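Local coordinates for carbonic anhydrase (PDB 5SWC), which catalyses the zinc-dependent, reversible hydration of carbon dioxide in the carboxysome, where it supplies CO2 to RuBisCO for photosynthetic carbon fixation, at residues G125-N130 with E163-V168; Q28-G33 with D40-L45; P185-R190 with G194-H199; G200-I205 with H218-P223. All blocks are in the same frame, centred on the assembly; numbering follows the deposited sequence. Where two conformers were deposited one is given.

Contact 1. Residues G125-N130 with E163-V168; sequences GLLKLN and EDLIEV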
# COMPACT_ATOMS: atom_id res chain seq x y z
N GLY A 125 -10.86 -15.20 -17.49
CA GLY A 125 -9.97 -15.34 -16.34
C GLY A 125 -10.70 -15.20 -15.01
O GLY A 125 -10.48 -15.97 -14.08
N LEU A 126 -11.53 -14.17 -14.93
CA LEU A 126 -12.31 -13.93 -13.72
C LEU A 126 -13.13 -15.13 -13.27
O LEU A 126 -13.27 -15.38 -12.09
CB LEU A 126 -13.22 -12.72 -13.97
CG LEU A 126 -13.95 -12.22 -12.74
CD1 LEU A 126 -12.99 -11.60 -11.74
CD2 LEU A 126 -15.04 -11.22 -13.16
N LEU A 127 -13.67 -15.86 -14.25
CA LEU A 127 -14.49 -17.02 -13.99
C LEU A 127 -13.67 -18.28 -13.65
O LEU A 127 -14.23 -19.30 -13.27
CB LEU A 127 -15.39 -17.27 -15.20
CG LEU A 127 -16.43 -16.19 -15.51
CD1 LEU A 127 -17.07 -16.36 -16.90
CD2 LEU A 127 -17.50 -16.15 -14.46
N LYS A 128 -12.35 -18.19 -13.82
CA LYS A 128 -11.44 -19.25 -13.44
C LYS A 128 -10.27 -18.65 -12.65
O LYS A 128 -9.10 -18.97 -12.86
CB LYS A 128 -10.97 -20.05 -14.66
CG LYS A 128 -10.16 -19.31 -15.66
CD LYS A 128 -9.48 -20.26 -16.63
CE LYS A 128 -8.39 -19.55 -17.42
NZ LYS A 128 -8.93 -18.32 -18.11
N LEU A 129 -10.64 -17.79 -11.73
CA LEU A 129 -9.69 -16.89 -11.09
C LEU A 129 -8.57 -17.62 -10.37
O LEU A 129 -7.40 -17.27 -10.49
CB LEU A 129 -10.43 -15.96 -10.11
CG LEU A 129 -9.60 -14.93 -9.41
CD1 LEU A 129 -9.12 -13.88 -10.39
CD2 LEU A 129 -10.48 -14.36 -8.30
N ASN A 130 -8.88 -18.68 -9.65
CA ASN A 130 -7.85 -19.33 -8.86
C ASN A 130 -6.76 -19.94 -9.71
O ASN A 130 -5.59 -19.94 -9.31
CB ASN A 130 -8.45 -20.35 -7.92
CG ASN A 130 -9.16 -19.70 -6.75
OD1 ASN A 130 -8.85 -18.56 -6.38
ND2 ASN A 130 -10.12 -20.42 -6.17
N GLU A 163 -20.51 -20.02 -22.73
CA GLU A 163 -20.55 -18.72 -23.37
C GLU A 163 -21.59 -17.83 -22.72
O GLU A 163 -21.36 -16.65 -22.57
CB GLU A 163 -20.84 -18.84 -24.86
CG GLU A 163 -19.66 -19.28 -25.67
CD GLU A 163 -19.97 -19.23 -27.16
OE1 GLU A 163 -19.07 -18.82 -27.94
OE2 GLU A 163 -21.11 -19.60 -27.54
N ASP A 164 -22.70 -18.42 -22.27
CA ASP A 164 -23.74 -17.65 -21.58
C ASP A 164 -23.20 -17.00 -20.32
O ASP A 164 -23.49 -15.83 -20.01
CB ASP A 164 -24.90 -18.57 -21.18
CG ASP A 164 -25.71 -19.08 -22.35
OD1 ASP A 164 -25.73 -18.41 -23.40
OD2 ASP A 164 -26.33 -20.16 -22.20
N LEU A 165 -22.38 -17.73 -19.58
CA LEU A 165 -21.79 -17.18 -18.38
C LEU A 165 -20.78 -16.07 -18.67
O LEU A 165 -20.76 -15.06 -18.02
CB LEU A 165 -21.15 -18.33 -17.59
CG LEU A 165 -20.56 -17.95 -16.25
CD1 LEU A 165 -21.62 -17.33 -15.34
CD2 LEU A 165 -19.95 -19.19 -15.60
N ILE A 166 -19.96 -16.26 -19.70
CA ILE A 166 -18.99 -15.24 -20.08
C ILE A 166 -19.71 -13.97 -20.50
O ILE A 166 -19.31 -12.87 -20.16
CB ILE A 166 -18.05 -15.75 -21.16
CG1 ILE A 166 -17.17 -16.87 -20.59
CG2 ILE A 166 -17.18 -14.59 -21.71
CD1 ILE A 166 -16.52 -17.75 -21.61
N GLU A 167 -20.80 -14.13 -21.24
CA GLU A 167 -21.59 -12.97 -21.71
C GLU A 167 -22.14 -12.17 -20.54
O GLU A 167 -22.04 -10.92 -20.50
CB GLU A 167 -22.72 -13.50 -22.60
CG GLU A 167 -23.69 -12.49 -23.16
CD GLU A 167 -24.69 -13.17 -24.13
OE1 GLU A 167 -24.35 -13.29 -25.33
OE2 GLU A 167 -25.78 -13.61 -23.72
N VAL A 168 -22.67 -12.85 -19.52
CA VAL A 168 -23.17 -12.12 -18.35
C VAL A 168 -22.01 -11.45 -17.60
O VAL A 168 -22.14 -10.33 -17.14
CB VAL A 168 -23.95 -13.08 -17.43
CG1 VAL A 168 -24.16 -12.48 -16.08
CG2 VAL A 168 -25.28 -13.42 -18.08

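Contact 2. Residues Q28-G33 with D40-L45; sequences QKFREG and DLFEQL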
# COMPACT_ATOMS: atom_id res chain seq x y z
N GLN A 28 4.71 4.84 -43.13
CA GLN A 28 4.90 5.63 -44.32
C GLN A 28 3.58 5.78 -45.09
O GLN A 28 3.30 6.85 -45.67
CB GLN A 28 5.95 4.97 -45.20
CG GLN A 28 6.20 5.76 -46.44
CD GLN A 28 7.51 5.41 -47.10
OE1 GLN A 28 8.38 4.82 -46.48
NE2 GLN A 28 7.67 5.81 -48.36
N LYS A 29 2.78 4.72 -45.12
CA LYS A 29 1.49 4.81 -45.77
C LYS A 29 0.59 5.82 -45.08
O LYS A 29 -0.11 6.61 -45.74
CB LYS A 29 0.77 3.48 -45.75
CG LYS A 29 1.49 2.35 -46.38
CD LYS A 29 0.57 1.17 -46.31
CE LYS A 29 1.31 -0.07 -46.03
NZ LYS A 29 2.16 -0.29 -47.20
N PHE A 30 0.60 5.82 -43.74
CA PHE A 30 -0.11 6.85 -42.99
C PHE A 30 0.34 8.25 -43.38
O PHE A 30 -0.48 9.13 -43.71
CB PHE A 30 0.06 6.62 -41.49
CG PHE A 30 -0.34 7.79 -40.66
CD1 PHE A 30 -1.70 8.07 -40.48
CD2 PHE A 30 0.59 8.60 -40.08
CE1 PHE A 30 -2.08 9.15 -39.71
CE2 PHE A 30 0.22 9.72 -39.31
CZ PHE A 30 -1.14 9.94 -39.11
N ARG A 31 1.64 8.47 -43.39
CA ARG A 31 2.16 9.81 -43.63
C ARG A 31 1.77 10.31 -45.03
O ARG A 31 1.47 11.48 -45.21
CB ARG A 31 3.66 9.83 -43.45
CG ARG A 31 4.24 11.26 -43.67
CD ARG A 31 5.69 11.37 -43.30
NE ARG A 31 6.50 10.26 -43.81
CZ ARG A 31 6.85 9.20 -43.07
NH1 ARG A 31 7.58 8.22 -43.61
NH2 ARG A 31 6.47 9.10 -41.79
N GLU A 32 1.81 9.42 -46.02
CA GLU A 32 1.61 9.87 -47.41
C GLU A 32 0.13 9.84 -47.83
O GLU A 32 -0.24 10.42 -48.85
CB GLU A 32 2.47 9.03 -48.36
CG GLU A 32 3.95 9.28 -48.08
CD GLU A 32 4.89 8.41 -48.89
OE1 GLU A 32 4.43 7.50 -49.60
OE2 GLU A 32 6.12 8.64 -48.80
N GLY A 33 -0.67 9.19 -47.01
CA GLY A 33 -2.10 9.01 -47.28
C GLY A 33 -2.94 9.85 -46.36
O GLY A 33 -3.11 11.03 -46.57
N ASP A 40 -4.29 19.75 -42.33
CA ASP A 40 -4.72 20.95 -41.55
C ASP A 40 -5.17 20.53 -40.16
O ASP A 40 -4.87 21.21 -39.17
CB ASP A 40 -5.87 21.69 -42.24
CG ASP A 40 -5.45 22.42 -43.50
OD1 ASP A 40 -4.24 22.51 -43.80
OD2 ASP A 40 -6.39 22.91 -44.18
N LEU A 41 -5.90 19.43 -40.08
CA LEU A 41 -6.35 18.92 -38.78
C LEU A 41 -5.18 18.62 -37.87
O LEU A 41 -5.17 19.02 -36.71
CB LEU A 41 -7.22 17.67 -38.97
CG LEU A 41 -7.68 17.00 -37.69
CD1 LEU A 41 -8.53 17.94 -36.84
CD2 LEU A 41 -8.41 15.72 -37.98
N PHE A 42 -4.16 17.95 -38.38
CA PHE A 42 -3.03 17.60 -37.52
C PHE A 42 -2.26 18.85 -37.13
O PHE A 42 -1.77 18.89 -35.99
CB PHE A 42 -2.10 16.57 -38.21
CG PHE A 42 -2.62 15.16 -38.12
CD1 PHE A 42 -2.55 14.47 -36.92
CD2 PHE A 42 -3.18 14.51 -39.20
CE1 PHE A 42 -3.05 13.19 -36.83
CE2 PHE A 42 -3.66 13.20 -39.07
CZ PHE A 42 -3.58 12.58 -37.88
N GLU A 43 -2.16 19.85 -38.00
CA GLU A 43 -1.54 21.12 -37.62
C GLU A 43 -2.33 21.77 -36.48
O GLU A 43 -1.74 22.22 -35.48
CB GLU A 43 -1.39 22.06 -38.81
CG GLU A 43 -0.44 23.25 -38.50
CD GLU A 43 -1.07 24.38 -37.70
OE1 GLU A 43 -2.31 24.50 -37.77
OE2 GLU A 43 -0.32 25.17 -37.04
N GLN A 44 -3.65 21.79 -36.59
CA GLN A 44 -4.47 22.37 -35.55
C GLN A 44 -4.28 21.61 -34.24
O GLN A 44 -4.09 22.21 -33.17
CB GLN A 44 -5.94 22.29 -35.99
CG GLN A 44 -7.01 22.63 -34.96
CD GLN A 44 -8.40 22.14 -35.42
OE1 GLN A 44 -8.79 22.32 -36.59
NE2 GLN A 44 -9.14 21.49 -34.51
N LEU A 45 -4.35 20.29 -34.33
CA LEU A 45 -4.22 19.45 -33.14
C LEU A 45 -2.87 19.59 -32.48
O LEU A 45 -2.80 19.39 -31.27
CB LEU A 45 -4.47 18.00 -33.50
CG LEU A 45 -5.89 17.65 -33.84
CD1 LEU A 45 -5.96 16.19 -34.31
CD2 LEU A 45 -6.84 17.92 -32.70

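Contact 3. Residues P185-R190 with G194-H199; sequences PAIHSR and GDLSLH. With FMT (formic acid), chain K; FMT (formic acid), chain L.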
# COMPACT_ATOMS: atom_id res chain seq x y z
N PRO A 185 -13.65 11.61 -6.73
CA PRO A 185 -14.07 12.97 -6.43
C PRO A 185 -14.51 13.82 -7.63
O PRO A 185 -15.55 14.50 -7.54
CB PRO A 185 -12.88 13.58 -5.73
CG PRO A 185 -12.22 12.36 -5.07
CD PRO A 185 -12.39 11.28 -6.04
N ALA A 186 -13.76 13.78 -8.71
CA ALA A 186 -14.08 14.63 -9.85
C ALA A 186 -15.40 14.20 -10.45
O ALA A 186 -16.18 15.08 -10.92
CB ALA A 186 -12.99 14.54 -10.89
N ILE A 187 -15.67 12.90 -10.48
CA ILE A 187 -16.92 12.40 -11.03
C ILE A 187 -18.08 12.74 -10.11
O ILE A 187 -19.09 13.27 -10.55
CB ILE A 187 -16.79 10.93 -11.26
CG1 ILE A 187 -15.81 10.76 -12.44
CG2 ILE A 187 -18.11 10.30 -11.59
CD1 ILE A 187 -15.57 9.38 -12.89
N HIS A 188 -17.89 12.53 -8.80
CA HIS A 188 -18.95 12.76 -7.86
C HIS A 188 -19.36 14.22 -7.86
O HIS A 188 -20.57 14.51 -7.83
CB HIS A 188 -18.43 12.33 -6.50
CG HIS A 188 -19.45 12.36 -5.41
ND1 HIS A 188 -20.60 11.60 -5.46
CD2 HIS A 188 -19.48 13.02 -4.24
CE1 HIS A 188 -21.29 11.81 -4.34
NE2 HIS A 188 -20.64 12.67 -3.59
N SER A 189 -18.40 15.13 -7.90
CA SER A 189 -18.72 16.54 -7.87
C SER A 189 -19.46 16.99 -9.15
O SER A 189 -20.41 17.75 -9.11
CB SER A 189 -17.45 17.32 -7.69
OG SER A 189 -17.74 18.68 -7.71
N ARG A 190 -19.00 16.49 -10.28
CA ARG A 190 -19.59 16.85 -11.58
C ARG A 190 -20.97 16.26 -11.78
O ARG A 190 -21.83 16.88 -12.41
CB ARG A 190 -18.65 16.45 -12.72
CG ARG A 190 -17.50 17.38 -12.84
CD ARG A 190 -16.42 16.90 -13.76
NE ARG A 190 -15.35 17.89 -13.85
CZ ARG A 190 -14.44 18.13 -12.91
NH1 ARG A 190 -14.43 17.46 -11.75
NH2 ARG A 190 -13.54 19.06 -13.14
N GLY A 194 -24.31 18.18 -12.68
CA GLY A 194 -25.17 17.72 -13.75
C GLY A 194 -24.53 17.89 -15.11
O GLY A 194 -25.23 17.82 -16.10
N ASP A 195 -23.21 18.05 -15.19
CA ASP A 195 -22.58 18.39 -16.47
C ASP A 195 -21.66 17.24 -16.89
O ASP A 195 -20.69 17.44 -17.62
CB ASP A 195 -21.77 19.68 -16.34
CG ASP A 195 -20.69 19.56 -15.30
OD1 ASP A 195 -19.70 20.33 -15.37
OD2 ASP A 195 -20.85 18.71 -14.41
N LEU A 196 -21.96 16.04 -16.40
CA LEU A 196 -21.22 14.84 -16.79
C LEU A 196 -22.19 13.68 -16.97
O LEU A 196 -23.11 13.53 -16.17
CB LEU A 196 -20.22 14.47 -15.72
CG LEU A 196 -19.43 13.19 -15.86
CD1 LEU A 196 -18.49 13.32 -17.01
CD2 LEU A 196 -18.63 12.91 -14.58
N SER A 197 -21.96 12.81 -17.96
CA SER A 197 -22.78 11.65 -18.17
C SER A 197 -21.92 10.41 -18.28
O SER A 197 -20.78 10.49 -18.79
CB SER A 197 -23.57 11.86 -19.45
OG SER A 197 -24.44 10.79 -19.70
N LEU A 198 -22.41 9.28 -17.77
CA LEU A 198 -21.68 7.99 -17.78
C LEU A 198 -22.46 7.02 -18.60
O LEU A 198 -23.69 6.97 -18.52
CB LEU A 198 -21.53 7.39 -16.38
CG LEU A 198 -20.84 8.22 -15.30
CD1 LEU A 198 -20.56 7.34 -14.06
CD2 LEU A 198 -19.60 8.85 -15.74
N HIS A 199 -21.76 6.22 -19.41
CA HIS A 199 -22.34 5.23 -20.32
C HIS A 199 -21.63 3.90 -20.18
O HIS A 199 -20.46 3.85 -19.85
CB HIS A 199 -22.22 5.71 -21.75
CG HIS A 199 -22.81 7.05 -21.95
ND1 HIS A 199 -24.10 7.21 -22.39
CD2 HIS A 199 -22.32 8.29 -21.73
CE1 HIS A 199 -24.38 8.51 -22.45
NE2 HIS A 199 -23.31 9.18 -22.06
C FMT K . -10.22 12.45 -9.21
O1 FMT K . -11.40 12.21 -9.06
O2 FMT K . -9.73 13.58 -9.01
C FMT L . -26.05 5.57 -24.69
O1 FMT L . -26.35 4.88 -25.69
O2 FMT L . -25.20 5.14 -23.87

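Contact 4. Residues G200-I205 with H218-P223; sequences GWIYRI and HDFVAP. With FMT (formic acid), chain L.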
# COMPACT_ATOMS: atom_id res chain seq x y z
N GLY A 200 -22.38 2.81 -20.42
CA GLY A 200 -21.83 1.47 -20.40
C GLY A 200 -22.20 0.76 -21.68
O GLY A 200 -23.39 0.65 -21.99
N TRP A 201 -21.19 0.40 -22.46
CA TRP A 201 -21.38 -0.18 -23.80
C TRP A 201 -20.78 -1.56 -23.87
O TRP A 201 -19.68 -1.78 -23.39
CB TRP A 201 -20.70 0.72 -24.82
CG TRP A 201 -21.47 1.95 -25.19
CD1 TRP A 201 -22.61 2.45 -24.59
CD2 TRP A 201 -21.21 2.77 -26.34
NE1 TRP A 201 -23.06 3.55 -25.30
CE2 TRP A 201 -22.23 3.77 -26.35
CE3 TRP A 201 -20.24 2.76 -27.32
CZ2 TRP A 201 -22.29 4.74 -27.35
CZ3 TRP A 201 -20.31 3.74 -28.33
CH2 TRP A 201 -21.33 4.71 -28.31
N ILE A 202 -21.47 -2.48 -24.50
CA ILE A 202 -20.93 -3.81 -24.81
C ILE A 202 -20.76 -3.88 -26.33
O ILE A 202 -21.73 -3.78 -27.10
CB ILE A 202 -21.87 -4.94 -24.41
CG1 ILE A 202 -22.24 -4.91 -22.93
CG2 ILE A 202 -21.27 -6.30 -24.79
CD1 ILE A 202 -23.42 -5.82 -22.58
N TYR A 203 -19.50 -4.07 -26.77
CA TYR A 203 -19.21 -4.24 -28.20
C TYR A 203 -19.22 -5.73 -28.53
O TYR A 203 -18.43 -6.52 -28.02
CB TYR A 203 -17.86 -3.60 -28.52
CG TYR A 203 -17.28 -3.94 -29.88
CD1 TYR A 203 -18.04 -3.85 -31.04
CD2 TYR A 203 -15.96 -4.29 -30.01
CE1 TYR A 203 -17.50 -4.16 -32.28
CE2 TYR A 203 -15.41 -4.62 -31.24
CZ TYR A 203 -16.19 -4.54 -32.36
OH TYR A 203 -15.65 -4.82 -33.60
N ARG A 204 -20.17 -6.12 -29.38
CA ARG A 204 -20.33 -7.51 -29.83
C ARG A 204 -19.57 -7.67 -31.13
O ARG A 204 -20.00 -7.19 -32.20
CB ARG A 204 -21.82 -7.85 -29.98
CG ARG A 204 -22.52 -7.65 -28.70
CD ARG A 204 -23.95 -8.05 -28.75
NE ARG A 204 -24.07 -9.50 -28.76
CZ ARG A 204 -24.95 -10.18 -29.49
NH1 ARG A 204 -25.80 -9.51 -30.28
NH2 ARG A 204 -25.01 -11.51 -29.41
N ILE A 205 -18.43 -8.33 -31.05
CA ILE A 205 -17.46 -8.37 -32.15
C ILE A 205 -18.03 -9.06 -33.39
O ILE A 205 -18.02 -8.49 -34.49
CB ILE A 205 -16.19 -9.09 -31.70
CG1 ILE A 205 -15.46 -8.31 -30.58
CG2 ILE A 205 -15.24 -9.29 -32.90
CD1 ILE A 205 -14.38 -9.10 -29.94
N HIS A 218 -32.68 -0.39 -16.35
CA HIS A 218 -31.84 -1.43 -15.81
C HIS A 218 -31.62 -2.58 -16.79
O HIS A 218 -31.56 -3.75 -16.41
CB HIS A 218 -32.31 -1.94 -14.45
CG HIS A 218 -32.29 -0.92 -13.36
ND1 HIS A 218 -33.19 0.11 -13.28
CD2 HIS A 218 -31.49 -0.82 -12.27
CE1 HIS A 218 -32.94 0.83 -12.19
NE2 HIS A 218 -31.91 0.29 -11.57
N ASP A 219 -31.45 -2.24 -18.07
CA ASP A 219 -31.13 -3.24 -19.08
C ASP A 219 -30.37 -2.60 -20.23
O ASP A 219 -30.32 -1.38 -20.38
CB ASP A 219 -32.42 -3.89 -19.61
CG ASP A 219 -32.21 -5.31 -20.10
OD1 ASP A 219 -31.05 -5.77 -20.21
OD2 ASP A 219 -33.24 -5.96 -20.40
N PHE A 220 -29.82 -3.45 -21.09
CA PHE A 220 -29.05 -3.04 -22.25
C PHE A 220 -29.96 -2.97 -23.46
O PHE A 220 -30.81 -3.86 -23.70
CB PHE A 220 -27.89 -4.01 -22.49
CG PHE A 220 -26.77 -3.88 -21.50
CD1 PHE A 220 -26.81 -4.58 -20.30
CD2 PHE A 220 -25.69 -3.06 -21.74
CE1 PHE A 220 -25.78 -4.49 -19.39
CE2 PHE A 220 -24.65 -2.95 -20.80
CZ PHE A 220 -24.73 -3.67 -19.63
N VAL A 221 -29.80 -1.90 -24.21
CA VAL A 221 -30.58 -1.64 -25.43
C VAL A 221 -29.68 -1.07 -26.53
O VAL A 221 -28.53 -0.76 -26.31
CB VAL A 221 -31.75 -0.66 -25.15
CG1 VAL A 221 -32.73 -1.26 -24.17
CG2 VAL A 221 -31.20 0.66 -24.65
N ALA A 222 -30.21 -0.88 -27.73
CA ALA A 222 -29.43 -0.20 -28.75
C ALA A 222 -29.06 1.22 -28.29
O ALA A 222 -29.89 1.88 -27.67
CB ALA A 222 -30.23 -0.15 -30.04
N PRO A 223 -27.87 1.71 -28.61
CA PRO A 223 -27.52 3.05 -28.14
C PRO A 223 -28.45 4.12 -28.65
O PRO A 223 -29.02 4.04 -29.76
CB PRO A 223 -26.13 3.29 -28.75
CG PRO A 223 -25.58 1.87 -28.92
CD PRO A 223 -26.71 1.04 -29.24
C FMT L . -26.05 5.57 -24.69
O1 FMT L . -26.35 4.88 -25.69
O2 FMT L . -25.20 5.14 -23.87

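Contact 1. Residues G125-N130 with E163-V168
Leu127 reaches across to Leu165 and Ile166 on helix 162-181, and its side chain supplies everything that the 125-130 segment gives to this contact. Its CB already heads for the helix, and CG continues that course because it stands anti to the carbonyl carbon (chi1 -65°), beside the backbone N. CB and CG thus act as the stem, and the touching is left to the two methyls at the tip. CD1 goes furthest in, lying 3.7 Å from CG1 of Ile166 and 3.9 Å from the CA of that same residue, so it meets the backbone of the helix as well as a branch. CD2 meets the preceding residue of the helix, 4.0 Å from CG of Leu165 and 4.1 Å from CD2 of Leu165. The two leucines slide past one another in opposite directions, whereas Ile166 is crossed at a slant. Every touching atom is carbon, and no hydrogen bond joins the segments. Cut back to an alanine, the Leu127 side chain would no longer carry CD1 and CD2, and a gap would probably open beside Leu165 and Ile166. Leu165 also packs on Val153 of helix 147-156, while the neighbouring Leu126 touches Thr149 and Arg150 of that helix. The side chain of Ile166 lies about 6 Å from that of the zinc ligand Cys120. The arrangement is an apolar contact near the zinc site of a beta-class carbonic anhydrase, in which Leu127, shortly after Cys120 in the chain, packs on the long helix 162-181.

Contact 2. Residues Q28-G33 with D40-L45
Phe30 and Phe42 meet ring against ring, coming from opposite directions out of helix 19-32 and helix 39-45. Their planes stand at 90°, with centroids 5.8 Å apart, and the edge of Phe30 is turned toward the face of Phe42: an offset edge-to-face pair. The approach is made by the far end of each ring. CZ of Phe30 lies 3.8 Å from CZ of Phe42 and 4.1 Å from CE2 of Phe42, with CZ of Phe42 close to the plane of the Phe30 ring. Different first torsions bring this about. In Phe30, CG is anti to the backbone N (chi1 166°), which swings the ring across to a helix that its CB does not face; Phe42 has CG anti to the carbonyl carbon (chi1 -80°) and simply extends a bond already directed at its partner. Phe35, in the short helix between, also meets the Phe42 ring. The second subunit also packs here, with its Leu67 on Phe30 and its Tyr203 on Phe42, while Arg31 NH2 is hydrogen-bonded to Gly208 O of that subunit. This is consistent with an N-terminal helical arm that packs on a dimer partner, as in other beta-class carbonic anhydrases. With no hydrogen bond or ion pair between the segments, the contact depends on buried aromatic surface, probably with a small electrostatic gain from the offset edge-to-face geometry.

Contact 3. Residues P185-R190 with G194-H199
The helix-to-strand junction that ends a beta-alpha-beta crossover is formed here, with Arg190 of helix 185-193 facing Asp195 and Leu196, just ahead of strand 197-204. Arg190 O accepts the N-H of Gly194 at 2.8 Å and, weakly, that of Asp195, closing the last turn. Gly194 leaves the helix with a positive phi (93°), at backbone angles where a CB would jam against the preceding carbonyl. The Asp195 side chain slants across Arg190, its OD2 3.6 Å from Arg190 CB. The guanidinium of Arg190 turns away from it, and NH1 binds Ala186 O at 3.1 Å with an N-H...O angle of 166°; that oxygen lies at the edge of the guanidinium and also takes Arg190 N from the opposite face of its carbonyl plane. Leu196 CD2 rests between Ile187 CG2, 4.0 Å away, and Arg190 CB. At the start of the helix, Ala186 N donates to O1 of a formate at 2.9 Å. His199, the third residue of the strand, gives ND1 to O2 of a second formate at 2.8 Å, with the oxygen near the ring plane, and NE2 pairs with Gln111 OE1; both formates probably come from the crystallisation liquor. With a phenylalanine in place of His199, Gln111 OE1 would probably be left without this partner. Met20 of the second subunit packs on the His199 side chain. Ile187 and Leu198 both touch Ile112, so helix and strand join over strand 111-117, the parallel neighbour of 197-204 in the beta-class alpha/beta fold.

Contact 4. Residues G200-I205 with H218-P223
Ile202 and Phe220 both set the next atom of the side chain anti to the carbonyl carbon (chi1 -57° for CG1 of Ile202, -73° for CG of Phe220), so that each extends a CB already aimed at the other segment. The two side chains cross at about a right angle. CD1 of Ile202 sits over one face of the Phe220 ring, 3.7 Å from its centroid and 16° off the normal, a CH-pi contact displaced somewhat to the CE2 side; CG1 of Ile202 follows at 3.8 Å from CE2 of Phe220. In the mixed sheet, strand 209-214 runs antiparallel between strands 197-204 and 219-221, so this pair reaches across an intervening strand on the face covered by helix 162-181. Ala171 of that helix touches both side chains, and Tyr213 meets the Phe220 ring. A G1 beta bulge, in which His218 and Asp219 both face Asp214, starts the last strand. There Asp219 OD1 accepts Phe220 N at 2.8 Å from above the carboxylate plane. Trp201 points its CB the other way, yet its indole returns to the second segment, with CZ2 4.3 Å from CB of Pro223. At the ring edge, NE1 donates to formate O2 at 3.0 Å, and Gln224 N binds the same formate, probably a crystallisation component. Beside these groups lies the second subunit, with its Met20 against Trp201 and its Ile24 against Pro223.

How the contacts relate
Along the chain the contacts follow in series: contact 2, then 1, 3 and 4. Contact 2 stands apart in the N-terminal helices, its centre 33 to 42 Å from the others, but like contact 4 it touches the second subunit, consistent with both lying at an interface of the dimer. Contacts 3 and 4 adjoin on strand 197-204, their centres 20 Å apart, and share one formate. Contact 1 is centred 18 Å from contact 4; helix 162-181 carries one of its segments and, further on, packs against contact 4. Contacts 1 and 4 approach the zinc site, whereas contact 3 lies away from it, where helix 185-193, which touches the third subunit, leads into strand 197-204.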